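Side-chain contacts in major extracellular endoglucanase (Xanthomonas campestris pv. campestris, PDB 4TUF), which catalyses the endohydrolysis of (1->4)-beta-D-glucosidic linkages in cellulose, lichenin and cereal beta-D-glucans, here as its family 5 catalytic domain: residues N80-G85 with L92-A97; D44-M49 with I96-A101; V22-F27 with H32-L37. All coordinates share one frame; numbering follows the deposited sequence. Where two conformers were deposited one is given.

Interaction 1: residues N80-G85 with L92-A97; sequences NADLQG and LDKVIA. With 2HP (dihydrogenphosphate ion), chain E.
D82 and L83 meet the side chain of K94 at the periphery of the TIM barrel, where the 3-10 turn 81-83 faces the outer helix 88-102 that follows it in the chain. K94 reaches across the gap: with CG anti to the backbone N (chi1 -155°) the chain leaves its helix nearly extended, then bends at the last torsion. The contact falls on its carbons. L83 CD2 packs at 3.9 Å against K94 CD, the two side chains lying across one another, and D82 OD2 is 3.7 Å from K94 CE. The charged ends stay apart: K94 NZ and D82 OD2 are 4.9 Å apart, so any attraction there acts at a distance. A dihydrogenphosphate ion sits beside both, in a site that K43 completes, and the two lysines probably offset the charge of D82 next to the anion. One shell further out, L83 and K94 both pack on W42, the first residue of helix 42-51, and W42 NE1 is hydrogen-bonded to D82 OD1. That bond ties down one carboxylate oxygen of D82, while the other, OD2, lies 3.3 Å from phosphate O2.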
loop_
_atom_site.group_PDB
_atom_site.type_symbol
_atom_site.label_atom_id
_atom_site.label_comp_id
_atom_site.label_asym_id
_atom_site.label_seq_id
_atom_site.Cartn_x
_atom_site.Cartn_y
_atom_site.Cartn_z
ATOM N N ASN A 80 20.680 -1.252 17.452
ATOM C CA ASN A 80 19.434 -0.561 17.758
ATOM C C ASN A 80 19.222 -0.414 19.262
ATOM O O ASN A 80 18.231 -0.897 19.808
ATOM C CB ASN A 80 18.251 -1.302 17.129
ATOM C CG ASN A 80 18.343 -1.373 15.618
ATOM O OD1 ASN A 80 17.942 -0.445 14.913
ATOM N ND2 ASN A 80 18.869 -2.482 15.110
ATOM N N ALA A 81 20.157 0.268 19.921
ATOM C CA ALA A 81 20.174 0.362 21.378
ATOM C C ALA A 81 18.965 1.089 21.947
ATOM O O ALA A 81 18.517 0.788 23.048
ATOM C CB ALA A 81 21.447 1.045 21.836
ATOM N N ASP A 82 18.435 2.048 21.200
ATOM C CA ASP A 82 17.335 2.850 21.711
ATOM C C ASP A 82 15.976 2.149 21.577
ATOM O O ASP A 82 14.946 2.722 21.936
ATOM C CB ASP A 82 17.301 4.208 21.006
ATOM C CG ASP A 82 17.037 4.088 19.521
ATOM O OD1 ASP A 82 17.269 2.998 18.958
ATOM O OD2 ASP A 82 16.600 5.089 18.915
ATOM N N LEU A 83 15.970 0.916 21.072
ATOM C CA LEU A 83 14.732 0.141 20.994
ATOM C C LEU A 83 14.668 -0.945 22.068
ATOM O O LEU A 83 13.639 -1.608 22.233
ATOM C CB LEU A 83 14.573 -0.501 19.619
ATOM C CG LEU A 83 14.517 0.409 18.395
ATOM C CD1 LEU A 83 14.253 -0.430 17.160
ATOM C CD2 LEU A 83 13.463 1.488 18.567
ATOM N N GLN A 84 15.766 -1.123 22.797
ATOM C CA GLN A 84 15.843 -2.160 23.823
ATOM C C GLN A 84 14.800 -1.966 24.922
ATOM O O GLN A 84 14.714 -0.898 25.530
ATOM C CB GLN A 84 17.243 -2.195 24.433
ATOM C CG GLN A 84 17.600 -3.521 25.077
ATOM C CD GLN A 84 19.071 -3.621 25.403
ATOM O OE1 GLN A 84 19.822 -2.653 25.248
ATOM N NE2 GLN A 84 19.495 -4.793 25.858
ATOM N N GLY A 85 14.009 -3.006 25.169
ATOM C CA GLY A 85 12.970 -2.956 26.183
ATOM C C GLY A 85 11.613 -2.515 25.659
ATOM O O GLY A 85 10.582 -2.815 26.258
ATOM N N LEU A 92 6.583 1.104 16.914
ATOM C CA LEU A 92 5.758 1.714 15.877
ATOM C C LEU A 92 5.621 3.208 16.156
ATOM O O LEU A 92 5.815 4.036 15.262
ATOM C CB LEU A 92 4.384 1.046 15.807
ATOM C CG LEU A 92 3.399 1.532 14.737
ATOM C CD1 LEU A 92 4.012 1.418 13.346
ATOM C CD2 LEU A 92 2.071 0.760 14.811
ATOM N N ASP A 93 5.306 3.544 17.406
ATOM C CA ASP A 93 5.209 4.936 17.824
ATOM C C ASP A 93 6.471 5.704 17.448
ATOM O O ASP A 93 6.402 6.791 16.874
ATOM C CB ASP A 93 4.970 5.036 19.334
ATOM C CG ASP A 93 3.556 4.648 19.733
ATOM O OD1 ASP A 93 2.721 4.381 18.836
ATOM O OD2 ASP A 93 3.276 4.627 20.952
ATOM N N LYS A 94 7.621 5.114 17.758
ATOM C CA LYS A 94 8.912 5.752 17.530
ATOM C C LYS A 94 9.261 5.873 16.039
ATOM O O LYS A 94 9.900 6.840 15.622
ATOM C CB LYS A 94 10.004 4.975 18.263
ATOM C CG LYS A 94 11.228 5.791 18.610
ATOM C CD LYS A 94 12.144 5.016 19.542
ATOM C CE LYS A 94 13.209 5.922 20.133
ATOM N NZ LYS A 94 12.601 6.963 21.009
ATOM N N VAL A 95 8.846 4.891 15.243
ATOM C CA VAL A 95 9.133 4.908 13.811
ATOM C C VAL A 95 8.296 5.961 13.082
ATOM O O VAL A 95 8.813 6.718 12.257
ATOM C CB VAL A 95 8.890 3.524 13.169
ATOM C CG1 VAL A 95 8.945 3.625 11.654
ATOM C CG2 VAL A 95 9.923 2.522 13.664
ATOM N N ILE A 96 7.005 6.010 13.392
ATOM C CA ILE A 96 6.116 7.009 12.810
ATOM C C ILE A 96 6.564 8.418 13.201
ATOM O O ILE A 96 6.492 9.351 12.397
ATOM C CB ILE A 96 4.656 6.758 13.239
ATOM C CG1 ILE A 96 4.097 5.562 12.465
ATOM C CG2 ILE A 96 3.785 7.973 12.980
ATOM C CD1 ILE A 96 2.899 4.921 13.113
ATOM N N ALA A 97 7.060 8.557 14.427
ATOM C CA ALA A 97 7.570 9.837 14.904
ATOM C C ALA A 97 8.821 10.258 14.133
ATOM O O ALA A 97 9.067 11.451 13.937
ATOM C CB ALA A 97 7.862 9.768 16.405
HETATM P P 2HP E . 16.459 8.262 20.538
HETATM O O1 2HP E . 16.511 9.593 21.250
HETATM O O2 2HP E . 17.845 7.866 20.077
HETATM O O3 2HP E . 15.927 7.214 21.488
HETATM O O4 2HP E . 15.547 8.374 19.338
#

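Interaction 2: residues D44-M49 with I96-A101; sequences DMIVQM and IAEFNA
Two outer helices of the barrel pack side by side here, I46 of helix 42-51 pressing onto F99 of helix 88-102. The axes of the two short segments run in roughly the same direction, with a crossing angle of -38°, and come within 10.8 Å of each other. I46 carries most of the contact. Its CD1 sits over one face of the F99 ring, 4.1 Å from the centroid and displaced toward the rim, a CH-pi contact. I46 CG1 and CG2 both approach F99 CE1 from the same side of the ring, beyond its rim, CG1 at 3.7 Å. The isoleucine torsion explains this: CG1 is anti to the carbonyl carbon (chi1 -73°) and CG2 anti to the backbone N, which spreads the branches toward the other helix. M49 comes in differently, its SD lying near the ring plane, 4.3 Å from CE1 at the edge. In the (beta/alpha)8 layout these helices wrap the barrel strands; toward the sheet, F99 also touches V57 of strand 56-61 and V106 of strand 105-110, and M49 touches V57 as well. E98 supplies the other flank. Its CG meets I46 CD1 at 3.6 Å, and the bend at chi2 (66°) carries the carboxylate off the isoleucine, so that methylene groups do the touching. Beyond them, E98 OE1 has a long, weak ion pair with K43 NZ, while R102, on the same helix as F99, packs against I46 and V47.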
loop_
_atom_site.group_PDB
_atom_site.type_symbol
_atom_site.label_atom_id
_atom_site.label_comp_id
_atom_site.label_asym_id
_atom_site.label_seq_id
_atom_site.Cartn_x
_atom_site.Cartn_y
_atom_site.Cartn_z
ATOM N N ASP A 44 19.019 4.933 10.711
ATOM C CA ASP A 44 19.915 5.096 9.569
ATOM C C ASP A 44 19.294 4.567 8.279
ATOM O O ASP A 44 19.527 5.111 7.203
ATOM C CB ASP A 44 21.255 4.404 9.833
ATOM C CG ASP A 44 22.125 5.174 10.818
ATOM O OD1 ASP A 44 21.604 6.109 11.470
ATOM O OD2 ASP A 44 23.327 4.843 10.945
ATOM N N MET A 45 18.501 3.509 8.389
ATOM C CA MET A 45 17.830 2.946 7.225
ATOM C C MET A 45 16.739 3.888 6.702
ATOM O O MET A 45 16.495 3.967 5.499
ATOM C CB MET A 45 17.241 1.575 7.565
ATOM C CG MET A 45 16.797 0.779 6.354
ATOM S SD MET A 45 16.779 -0.999 6.641
ATOM C CE MET A 45 15.537 -1.126 7.914
ATOM N N ILE A 46 16.083 4.607 7.606
ATOM C CA ILE A 46 15.101 5.604 7.197
ATOM C C ILE A 46 15.803 6.771 6.509
ATOM O O ILE A 46 15.371 7.233 5.455
ATOM C CB ILE A 46 14.282 6.115 8.397
ATOM C CG1 ILE A 46 13.301 5.038 8.864
ATOM C CG2 ILE A 46 13.533 7.393 8.040
ATOM C CD1 ILE A 46 12.562 5.407 10.127
ATOM N N VAL A 47 16.893 7.231 7.116
ATOM C CA VAL A 47 17.709 8.307 6.568
ATOM C C VAL A 47 18.119 7.995 5.135
ATOM O O VAL A 47 18.139 8.879 4.276
ATOM C CB VAL A 47 18.971 8.544 7.437
ATOM C CG1 VAL A 47 20.049 9.290 6.662
ATOM C CG2 VAL A 47 18.608 9.287 8.711
ATOM N N GLN A 48 18.420 6.725 4.877
ATOM C CA GLN A 48 18.874 6.307 3.558
ATOM C C GLN A 48 17.763 6.348 2.517
ATOM O O GLN A 48 17.989 6.756 1.381
ATOM C CB GLN A 48 19.459 4.899 3.601
ATOM C CG GLN A 48 20.129 4.514 2.298
ATOM C CD GLN A 48 20.690 3.116 2.310
ATOM O OE1 GLN A 48 20.305 2.286 3.135
ATOM N NE2 GLN A 48 21.612 2.842 1.386
ATOM N N MET A 49 16.564 5.923 2.899
ATOM C CA MET A 49 15.490 5.818 1.927
ATOM C C MET A 49 14.960 7.203 1.569
ATOM O O MET A 49 14.426 7.400 0.481
ATOM C CB MET A 49 14.367 4.898 2.437
ATOM C CG MET A 49 13.417 5.478 3.458
ATOM S SD MET A 49 12.126 4.283 3.882
ATOM C CE MET A 49 12.957 3.258 5.093
ATOM N N ILE A 96 7.005 6.010 13.392
ATOM C CA ILE A 96 6.116 7.009 12.810
ATOM C C ILE A 96 6.564 8.418 13.201
ATOM O O ILE A 96 6.492 9.351 12.397
ATOM C CB ILE A 96 4.656 6.758 13.239
ATOM C CG1 ILE A 96 4.097 5.562 12.465
ATOM C CG2 ILE A 96 3.785 7.973 12.980
ATOM C CD1 ILE A 96 2.899 4.921 13.113
ATOM N N ALA A 97 7.060 8.557 14.427
ATOM C CA ALA A 97 7.570 9.837 14.904
ATOM C C ALA A 97 8.821 10.258 14.133
ATOM O O ALA A 97 9.067 11.451 13.937
ATOM C CB ALA A 97 7.862 9.768 16.405
ATOM N N GLU A 98 9.608 9.275 13.699
ATOM C CA GLU A 98 10.842 9.548 12.966
ATOM C C GLU A 98 10.549 9.995 11.539
ATOM O O GLU A 98 11.128 10.973 11.061
ATOM C CB GLU A 98 11.752 8.319 12.950
ATOM C CG GLU A 98 12.984 8.472 12.062
ATOM C CD GLU A 98 13.954 9.526 12.568
ATOM O OE1 GLU A 98 13.826 9.954 13.737
ATOM O OE2 GLU A 98 14.852 9.924 11.791
ATOM N N PHE A 99 9.661 9.270 10.862
ATOM C CA PHE A 99 9.167 9.687 9.553
ATOM C C PHE A 99 8.619 11.107 9.616
ATOM O O PHE A 99 8.864 11.923 8.728
ATOM C CB PHE A 99 8.073 8.740 9.055
ATOM C CG PHE A 99 8.586 7.412 8.580
ATOM C CD1 PHE A 99 9.650 7.338 7.695
ATOM C CD2 PHE A 99 8.004 6.232 9.022
ATOM C CE1 PHE A 99 10.121 6.113 7.259
ATOM C CE2 PHE A 99 8.473 5.003 8.590
ATOM C CZ PHE A 99 9.532 4.943 7.707
ATOM N N ASN A 100 7.879 11.390 10.682
ATOM C CA ASN A 100 7.247 12.688 10.862
ATOM C C ASN A 100 8.268 13.805 11.019
ATOM O O ASN A 100 8.109 14.879 10.445
ATOM C CB ASN A 100 6.315 12.654 12.073
ATOM C CG ASN A 100 5.578 13.958 12.278
ATOM O OD1 ASN A 100 4.604 14.250 11.579
ATOM N ND2 ASN A 100 6.030 14.747 13.248
ATOM N N ALA A 101 9.316 13.541 11.795
ATOM C CA ALA A 101 10.366 14.528 12.039
ATOM C C ALA A 101 11.192 14.798 10.785
ATOM O O ALA A 101 11.735 15.887 10.616
ATOM C CB ALA A 101 11.269 14.070 13.171
#

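Interaction 3: residues V22-F27 with H32-L37; sequences VNVFGF and HVMHGL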
loop_
_atom_site.group_PDB
_atom_site.type_symbol
_atom_site.label_atom_id
_atom_site.label_comp_id
_atom_site.label_asym_id
_atom_site.label_seq_id
_atom_site.Cartn_x
_atom_site.Cartn_y
_atom_site.Cartn_z
ATOM N N VAL A 22 7.223 4.132 -1.093
ATOM C CA VAL A 22 7.696 2.761 -1.074
ATOM C C VAL A 22 7.068 2.052 0.127
ATOM O O VAL A 22 6.761 2.685 1.135
ATOM C CB VAL A 22 9.242 2.695 -1.018
ATOM C CG1 VAL A 22 9.759 3.245 0.304
ATOM C CG2 VAL A 22 9.742 1.274 -1.251
ATOM N N ASN A 23 6.844 0.747 0.002
ATOM C CA ASN A 23 6.350 -0.073 1.106
ATOM C C ASN A 23 7.466 -0.542 2.037
ATOM O O ASN A 23 8.504 -1.014 1.577
ATOM C CB ASN A 23 5.610 -1.296 0.567
ATOM C CG ASN A 23 4.252 -0.956 -0.007
ATOM O OD1 ASN A 23 3.232 -1.059 0.681
ATOM N ND2 ASN A 23 4.226 -0.548 -1.275
ATOM N N VAL A 24 7.239 -0.421 3.342
ATOM C CA VAL A 24 8.197 -0.873 4.349
ATOM C C VAL A 24 7.541 -1.903 5.262
ATOM O O VAL A 24 6.798 -1.532 6.168
ATOM C CB VAL A 24 8.715 0.296 5.206
ATOM C CG1 VAL A 24 9.757 -0.200 6.198
ATOM C CG2 VAL A 24 9.290 1.399 4.323
ATOM N N PHE A 25 7.805 -3.190 5.042
ATOM C CA PHE A 25 7.151 -4.294 5.741
ATOM C C PHE A 25 7.839 -4.688 7.041
ATOM O O PHE A 25 8.995 -4.334 7.269
ATOM C CB PHE A 25 7.090 -5.527 4.831
ATOM C CG PHE A 25 6.114 -5.400 3.701
ATOM C CD1 PHE A 25 6.442 -4.693 2.565
ATOM C CD2 PHE A 25 4.864 -5.991 3.777
ATOM C CE1 PHE A 25 5.540 -4.571 1.534
ATOM C CE2 PHE A 25 3.962 -5.873 2.745
ATOM C CZ PHE A 25 4.300 -5.164 1.619
ATOM N N GLY A 26 7.142 -5.479 7.849
ATOM C CA GLY A 26 7.681 -6.007 9.081
ATOM C C GLY A 26 6.645 -5.975 10.189
ATOM O O GLY A 26 6.420 -6.982 10.865
ATOM N N PHE A 27 5.998 -4.824 10.364
ATOM C CA PHE A 27 5.056 -4.627 11.465
ATOM C C PHE A 27 3.798 -5.488 11.333
ATOM O O PHE A 27 2.981 -5.538 12.252
ATOM C CB PHE A 27 4.652 -3.151 11.574
ATOM C CG PHE A 27 5.696 -2.270 12.210
ATOM C CD1 PHE A 27 5.953 -2.349 13.568
ATOM C CD2 PHE A 27 6.408 -1.354 11.451
ATOM C CE1 PHE A 27 6.909 -1.543 14.157
ATOM C CE2 PHE A 27 7.364 -0.545 12.033
ATOM C CZ PHE A 27 7.617 -0.639 13.388
ATOM N N HIS A 32 6.715 -8.385 14.409
ATOM C CA HIS A 32 6.074 -7.162 14.891
ATOM C C HIS A 32 7.039 -5.976 14.967
ATOM O O HIS A 32 7.054 -5.237 15.948
ATOM C CB HIS A 32 5.437 -7.401 16.262
ATOM C CG HIS A 32 4.571 -8.622 16.319
ATOM N ND1 HIS A 32 4.950 -9.775 16.974
ATOM C CD2 HIS A 32 3.349 -8.874 15.793
ATOM C CE1 HIS A 32 3.996 -10.681 16.857
ATOM N NE2 HIS A 32 3.014 -10.160 16.141
ATOM N N VAL A 33 7.839 -5.799 13.922
ATOM C CA VAL A 33 8.754 -4.667 13.817
ATOM C C VAL A 33 9.224 -4.605 12.370
ATOM O O VAL A 33 9.299 -5.642 11.712
ATOM C CB VAL A 33 9.963 -4.802 14.792
ATOM C CG1 VAL A 33 10.816 -6.017 14.445
ATOM C CG2 VAL A 33 10.810 -3.529 14.815
ATOM N N MET A 34 9.521 -3.410 11.861
ATOM C CA MET A 34 10.018 -3.289 10.488
ATOM C C MET A 34 11.269 -4.150 10.316
ATOM O O MET A 34 12.078 -4.263 11.230
ATOM C CB MET A 34 10.306 -1.828 10.121
ATOM C CG MET A 34 11.476 -1.212 10.852
ATOM S SD MET A 34 11.829 0.480 10.336
ATOM C CE MET A 34 12.411 0.212 8.676
ATOM N N HIS A 35 11.399 -4.772 9.148
ATOM C CA HIS A 35 12.458 -5.744 8.885
ATOM C C HIS A 35 13.835 -5.122 8.702
ATOM O O HIS A 35 13.960 -3.947 8.365
ATOM C CB HIS A 35 12.120 -6.568 7.639
ATOM C CG HIS A 35 11.186 -7.708 7.899
ATOM N ND1 HIS A 35 10.351 -8.220 6.930
ATOM C CD2 HIS A 35 10.961 -8.440 9.016
ATOM C CE1 HIS A 35 9.648 -9.217 7.438
ATOM N NE2 HIS A 35 9.999 -9.370 8.703
ATOM N N GLY A 36 14.866 -5.935 8.917
ATOM C CA GLY A 36 16.230 -5.535 8.638
ATOM C C GLY A 36 16.990 -5.021 9.841
ATOM O O GLY A 36 18.161 -4.650 9.736
ATOM N N LEU A 37 16.337 -5.006 10.996
ATOM C CA LEU A 37 16.981 -4.501 12.199
ATOM C C LEU A 37 17.923 -5.547 12.792
ATOM O O LEU A 37 18.456 -5.361 13.885
ATOM C CB LEU A 37 15.937 -4.058 13.227
ATOM C CG LEU A 37 14.941 -3.016 12.703
ATOM C CD1 LEU A 37 14.190 -2.326 13.834
ATOM C CD2 LEU A 37 15.627 -1.987 11.806
#
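Two chi1 torsions bring the rings of F27 and H35 onto the facing backbone: F27 has CG anti to its carbonyl carbon, at -77°, and H35 has the same setting at -82°. Each ring then lies with one face on main-chain atoms of the other segment. The phenyl group of F27 covers the V33-M34 peptide, with M34 N above its centre and V33 CA in CH-pi contact 4.0 Å from the centroid. Side chains join in along the rim, where F27 CE2 touches M34 CB at 3.7 Å as the two groups run side by side. In return, the imidazole of H35 lies flat on G26, whose CA stands almost exactly on the ring normal, 3.9 Å from the centroid. G26, with positive phi and no side chain, lets the backbones close up until its CA is 3.9 Å from M34 CA. Beside it, H35 N gives a hydrogen bond of 3.1 Å to F25 O, nearly straight (164°) and aimed at a lone pair in the carbonyl plane. M34 extends the contact inward, its CE reaching V24 CG1 at 3.7 Å. The first segment runs off the end of strand 16-23 and the second lies in the loop that follows, at the C-terminal end of the barrel strands, where TIM-barrel enzymes carry their active sites. In one of its two deposited conformers, the F25 side chain is about 4 Å from that of E278, the nucleophile by similarity, and its ring meets W312 and H111. Across these two segments one backbone bond is supplemented by ring-on-backbone packing, while G26 N is hydrogen-bonded to E28 OE1 and G26 O to T29 OG1; the H35-F25 bond fixes the backbone that carries the F25 side chain near E278.

In the fold
Interactions 2 and 3 are buried, whereas interaction 1 lies further out, its centre about 22 Å from the centre of the chain, and is only partly buried. Helix 88-102 serves interactions 1 and 2 at successive turns: K94 meets the turn near the phosphate, E98 and F99 further along meet helix 42-51. Interaction 3 reaches that helix too, since F27 packs on L92 and V95. M45 and M49 connect interaction 2 with interaction 3, touching M34 and V24. The chemistry follows position: separated charges and an anion near the surface, carbon-to-carbon packing with a CH-pi contact between the helices, and ring-on-backbone contacts plus a hydrogen bond beside the active-site end of the barrel.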